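Local structure of ORF 37 (Human herpesvirus 8 type M, 3FHD) at residues L256-D259 and P260-V264; N348-R351 and E352-H356. The protein cuts double-stranded and single-stranded DNA as an endonuclease and exonuclease, and helps process branched or non-linear viral DNA into packaged unit-length linear genomes. All coordinates share one frame; numbering follows the deposited sequence.

Contact 1: residues L256-D259 and P260-V264; sequences LQFD and PNCKV
Asp259 and Cys262 close a type I beta turn in which Pro260 and Asn261 hold the two corner positions. Cys262 N donates to Asp259 O at 2.9 Å with an N-H...O angle of 150°; the donor stands above the carbonyl plane. Pro260 suits the first corner position, and the turn carries the chain out of strand 256-259, which pairs with 248-250, and into strand 262-269 of the large mixed sheet.

The Asp259 carboxylate folds over the same corner. With CG anti to the backbone N (chi1 -169°), OD2 reaches the backbone N-H of Asn261, where Asn261 N gives it a weak bond of 3.3 Å, and it also lies 3.5 Å from Asn261 CB. The other oxygen, OD1, sits 3.3 Å from Pro260 CD, so the carboxylate lies against the start of the proline ring. Its plane is turned 66° from the Asn261 side-chain amide, whose ND2 makes a weak hydrogen bond to Leu419 O.

On the inner side of the bend, Cys262 SG lies between its own backbone N and carbonyl carbon. This places the sulfur 4.2 Å from Phe258 CD1 and 5.4 Å from the ring centroid, an oblique sulfur-aromatic contact. Val248 touches both side chains and Leu242 also packs on Phe258; both residues are buried.

The side chain of Phe258 lies about 11 Å from that of Asp243, a magnesium ligand; further along the strand that Cys262 enters come Glu266 and Ile267, which, with Asp243, bind the magnesium in this structure. The turn thus leads into the metal-binding strand of a PD-(D/E)XK nuclease core.

Contact 2: residues N348-R351 and E352-H356; sequences NLIR and ECILH
Glu352 and Asn348 begin a run of four backbone bonds that ties the two halves of this short helix together. Glu352 N donates to Asn348 O at 3.1 Å. Cys353 N to Leu349 O, Ile354 N to Ile350 O and Leu355 N to Arg351 O follow, the last at 2.9 Å. This unbroken i to i+4 ladder is that of a regular alpha helix, here an amphipathic one of two turns: Ile350 and Cys353 are buried, whereas the polar Asn348 and Arg351 are exposed.

Apolar contacts follow the same four-residue spacing. Leu349 CD2 meets Cys353 SG at 3.8 Å, and Ala470 of helix 468-489 touches both side chains. Ile350 CG2, anti to its own N, meets the outstretched Ile354 CD1 at 3.8 Å as the two side chains pass at a slant; Val391 and Leu343 pack on Ile350, and Tyr329 on Ile354.

Polar side chains mark the helix end. His356 ND1 donates to Glu352 O at 3.0 Å with an N-H...O angle of 166°, the oxygen lying in the imidazole plane at the ring edge. His356 N bonds to the same oxygen from the opposite face of the carbonyl plane, so two donors of one residue grip Glu352 O. Beyond them, Asn357 ND2 bonds to Cys353 O and Ser358 OG to Ile354 O.

Overall arrangement
Both contacts are local and partly buried, but they belong to separate elements: their centres are about 26 Å apart and their nearest atoms about 14 Å. Contact 1 lies deeper, its centre about 15 Å from the chain centre, where the two-stranded sheet gives way to the large sheet near the magnesium site. Contact 2 lies about 23 Å from that centre, on a peripheral helix away from the metal, with one flank against helix 468-489. Their chemistry differs accordingly. A single turn bond, a carboxylate and a sulfur-aromatic pair shape the corner at 256-264, whereas repeated backbone bonds, apolar pairs four residues apart and polar side chains at the carboxyl end define 348-356.

Contact 1: residues L256-D259 and P260-V264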
loop_
_atom_site.group_PDB
_atom_site.type_symbol
_atom_site.label_atom_id
_atom_site.label_comp_id
_atom_site.label_asym_id
_atom_site.label_seq_id
_atom_site.Cartn_x
_atom_site.Cartn_y
_atom_site.Cartn_z
ATOM N N LEU A 256 5.108 -12.281 9.576
ATOM C CA LEU A 256 5.324 -12.520 8.136
ATOM C C LEU A 256 6.775 -12.748 7.759
ATOM O O LEU A 256 7.687 -12.147 8.342
ATOM C CB LEU A 256 4.757 -11.379 7.270
ATOM C CG LEU A 256 3.253 -11.447 6.985
ATOM C CD1 LEU A 256 2.804 -10.131 6.400
ATOM C CD2 LEU A 256 2.858 -12.622 6.072
ATOM N N GLN A 257 6.956 -13.629 6.777
ATOM C CA GLN A 257 8.245 -13.912 6.163
ATOM C C GLN A 257 8.114 -13.684 4.660
ATOM O O GLN A 257 7.433 -14.445 3.958
ATOM C CB GLN A 257 8.680 -15.361 6.432
ATOM C CG GLN A 257 9.720 -15.523 7.540
ATOM C CD GLN A 257 10.311 -16.943 7.640
ATOM O OE1 GLN A 257 9.775 -17.919 7.095
ATOM N NE2 GLN A 257 11.411 -17.052 8.360
ATOM N N PHE A 258 8.770 -12.631 4.180
ATOM C CA PHE A 258 8.943 -12.391 2.763
ATOM C C PHE A 258 10.154 -13.193 2.234
ATOM O O PHE A 258 11.289 -12.999 2.685
ATOM C CB PHE A 258 9.181 -10.897 2.512
ATOM C CG PHE A 258 7.999 -10.017 2.812
ATOM C CD1 PHE A 258 6.933 -9.922 1.911
ATOM C CD2 PHE A 258 7.968 -9.245 3.965
ATOM C CE1 PHE A 258 5.829 -9.096 2.165
ATOM C CE2 PHE A 258 6.847 -8.389 4.233
ATOM C CZ PHE A 258 5.789 -8.328 3.315
ATOM N N ASP A 259 9.920 -14.104 1.296
ATOM C CA ASP A 259 11.021 -14.755 0.581
ATOM C C ASP A 259 11.801 -13.674 -0.186
ATOM O O ASP A 259 11.184 -12.774 -0.775
ATOM C CB ASP A 259 10.466 -15.797 -0.400
ATOM C CG ASP A 259 11.542 -16.690 -0.991
ATOM O OD1 ASP A 259 12.295 -17.318 -0.215
ATOM O OD2 ASP A 259 11.620 -16.792 -2.238
ATOM N N PRO A 260 13.152 -13.757 -0.190
ATOM C CA PRO A 260 13.938 -12.840 -1.034
ATOM C C PRO A 260 13.492 -12.806 -2.514
ATOM O O PRO A 260 13.793 -11.845 -3.204
ATOM C CB PRO A 260 15.373 -13.389 -0.928
ATOM C CG PRO A 260 15.249 -14.739 -0.310
ATOM C CD PRO A 260 14.031 -14.672 0.565
ATOM N N ASN A 261 12.761 -13.820 -2.971
ATOM C CA ASN A 261 12.215 -13.851 -4.328
ATOM C C ASN A 261 10.660 -13.855 -4.393
ATOM O O ASN A 261 10.051 -14.455 -5.294
ATOM C CB ASN A 261 12.757 -15.067 -5.058
ATOM C CG ASN A 261 14.270 -14.982 -5.300
ATOM O OD1 ASN A 261 14.765 -14.000 -5.865
ATOM N ND2 ASN A 261 15.004 -16.005 -4.868
ATOM N N CYS A 262 10.019 -13.200 -3.435
ATOM C CA CYS A 262 8.553 -13.094 -3.449
ATOM C C CYS A 262 8.114 -12.194 -4.618
ATOM O O CYS A 262 8.940 -11.501 -5.219
ATOM C CB CYS A 262 8.049 -12.558 -2.113
ATOM S SG CYS A 262 8.667 -10.952 -1.730
ATOM N N LYS A 263 6.831 -12.243 -4.971
ATOM C CA LYS A 263 6.293 -11.396 -6.029
ATOM C C LYS A 263 5.236 -10.507 -5.389
ATOM O O LYS A 263 4.304 -11.000 -4.773
ATOM C CB LYS A 263 5.685 -12.221 -7.156
ATOM C CG LYS A 263 6.706 -13.021 -8.001
ATOM C CD LYS A 263 6.012 -13.752 -9.156
ATOM C CE LYS A 263 7.003 -14.427 -10.115
ATOM N NZ LYS A 263 7.962 -13.432 -10.693
ATOM N N VAL A 264 5.409 -9.207 -5.495
ATOM C CA VAL A 264 4.490 -8.282 -4.797
ATOM C C VAL A 264 3.578 -7.576 -5.817
ATOM O O VAL A 264 4.074 -6.992 -6.789
ATOM C CB VAL A 264 5.273 -7.283 -3.866
ATOM C CG1 VAL A 264 4.317 -6.282 -3.206
ATOM C CG2 VAL A 264 6.101 -8.074 -2.813
#

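Contact 2: residues N348-R351 and E352-H356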
loop_
_atom_site.group_PDB
_atom_site.type_symbol
_atom_site.label_atom_id
_atom_site.label_comp_id
_atom_site.label_asym_id
_atom_site.label_seq_id
_atom_site.Cartn_x
_atom_site.Cartn_y
_atom_site.Cartn_z
ATOM N N ASN A 348 16.657 13.916 -15.343
ATOM C CA ASN A 348 17.567 12.756 -15.386
ATOM C C ASN A 348 17.072 11.520 -14.596
ATOM O O ASN A 348 17.240 10.380 -15.049
ATOM C CB ASN A 348 19.051 13.129 -15.088
ATOM C CG ASN A 348 19.267 13.762 -13.694
ATOM O OD1 ASN A 348 18.340 14.314 -13.090
ATOM N ND2 ASN A 348 20.523 13.693 -13.191
ATOM N N LEU A 349 16.428 11.747 -13.456
ATOM C CA LEU A 349 15.806 10.648 -12.702
ATOM C C LEU A 349 14.710 9.968 -13.537
ATOM O O LEU A 349 14.668 8.752 -13.621
ATOM C CB LEU A 349 15.247 11.143 -11.366
ATOM C CG LEU A 349 14.730 10.086 -10.377
ATOM C CD1 LEU A 349 15.062 10.504 -8.962
ATOM C CD2 LEU A 349 13.233 9.839 -10.548
ATOM N N ILE A 350 13.846 10.765 -14.176
ATOM C CA ILE A 350 12.807 10.217 -15.065
ATOM C C ILE A 350 13.403 9.383 -16.204
ATOM O O ILE A 350 12.963 8.255 -16.457
ATOM C CB ILE A 350 11.804 11.305 -15.585
ATOM C CG1 ILE A 350 10.834 11.740 -14.473
ATOM C CG2 ILE A 350 10.986 10.780 -16.762
ATOM C CD1 ILE A 350 9.877 10.654 -14.001
ATOM N N ARG A 351 14.428 9.920 -16.864
ATOM C CA ARG A 351 15.095 9.195 -17.941
ATOM C C ARG A 351 15.602 7.820 -17.486
ATOM O O ARG A 351 15.421 6.813 -18.189
ATOM C CB ARG A 351 16.237 10.026 -18.516
ATOM C CG ARG A 351 16.420 9.828 -19.989
ATOM C CD ARG A 351 17.639 10.593 -20.506
ATOM N NE ARG A 351 17.511 12.039 -20.305
ATOM C CZ ARG A 351 16.976 12.894 -21.177
ATOM N NH1 ARG A 351 16.494 12.480 -22.356
ATOM N NH2 ARG A 351 16.929 14.182 -20.863
ATOM N N GLU A 352 16.217 7.789 -16.304
ATOM C CA GLU A 352 16.776 6.560 -15.717
ATOM C C GLU A 352 15.664 5.537 -15.419
ATOM O O GLU A 352 15.823 4.332 -15.660
ATOM C CB GLU A 352 17.569 6.924 -14.463
ATOM C CG GLU A 352 18.043 5.754 -13.601
ATOM C CD GLU A 352 19.439 5.260 -13.966
ATOM O OE1 GLU A 352 19.790 5.203 -15.177
ATOM O OE2 GLU A 352 20.191 4.910 -13.018
ATOM N N CYS A 353 14.535 6.030 -14.910
ATOM C CA CYS A 353 13.410 5.164 -14.614
ATOM C C CYS A 353 12.815 4.608 -15.904
ATOM O O CYS A 353 12.431 3.444 -15.941
ATOM C CB CYS A 353 12.328 5.901 -13.800
ATOM S SG CYS A 353 12.804 6.337 -12.074
ATOM N N ILE A 354 12.716 5.429 -16.950
ATOM C CA ILE A 354 12.219 4.925 -18.246
ATOM C C ILE A 354 13.165 3.849 -18.789
ATOM O O ILE A 354 12.716 2.790 -19.231
ATOM C CB ILE A 354 11.955 6.052 -19.277
ATOM C CG1 ILE A 354 10.743 6.894 -18.849
ATOM C CG2 ILE A 354 11.678 5.463 -20.680
ATOM C CD1 ILE A 354 10.582 8.209 -19.590
ATOM N N LEU A 355 14.474 4.127 -18.731
ATOM C CA LEU A 355 15.513 3.167 -19.123
ATOM C C LEU A 355 15.309 1.762 -18.523
ATOM O O LEU A 355 15.502 0.752 -19.205
ATOM C CB LEU A 355 16.912 3.700 -18.758
ATOM C CG LEU A 355 18.068 2.832 -19.258
ATOM C CD1 LEU A 355 18.038 2.806 -20.789
ATOM C CD2 LEU A 355 19.406 3.342 -18.742
ATOM N N HIS A 356 14.921 1.713 -17.249
ATOM C CA HIS A 356 14.728 0.460 -16.525
ATOM C C HIS A 356 13.306 -0.093 -16.574
ATOM O O HIS A 356 13.041 -1.162 -15.997
ATOM C CB HIS A 356 15.183 0.643 -15.075
ATOM C CG HIS A 356 16.671 0.679 -14.954
ATOM N ND1 HIS A 356 17.404 1.823 -15.181
ATOM C CD2 HIS A 356 17.568 -0.310 -14.738
ATOM C CE1 HIS A 356 18.693 1.548 -15.062
ATOM N NE2 HIS A 356 18.819 0.258 -14.803
#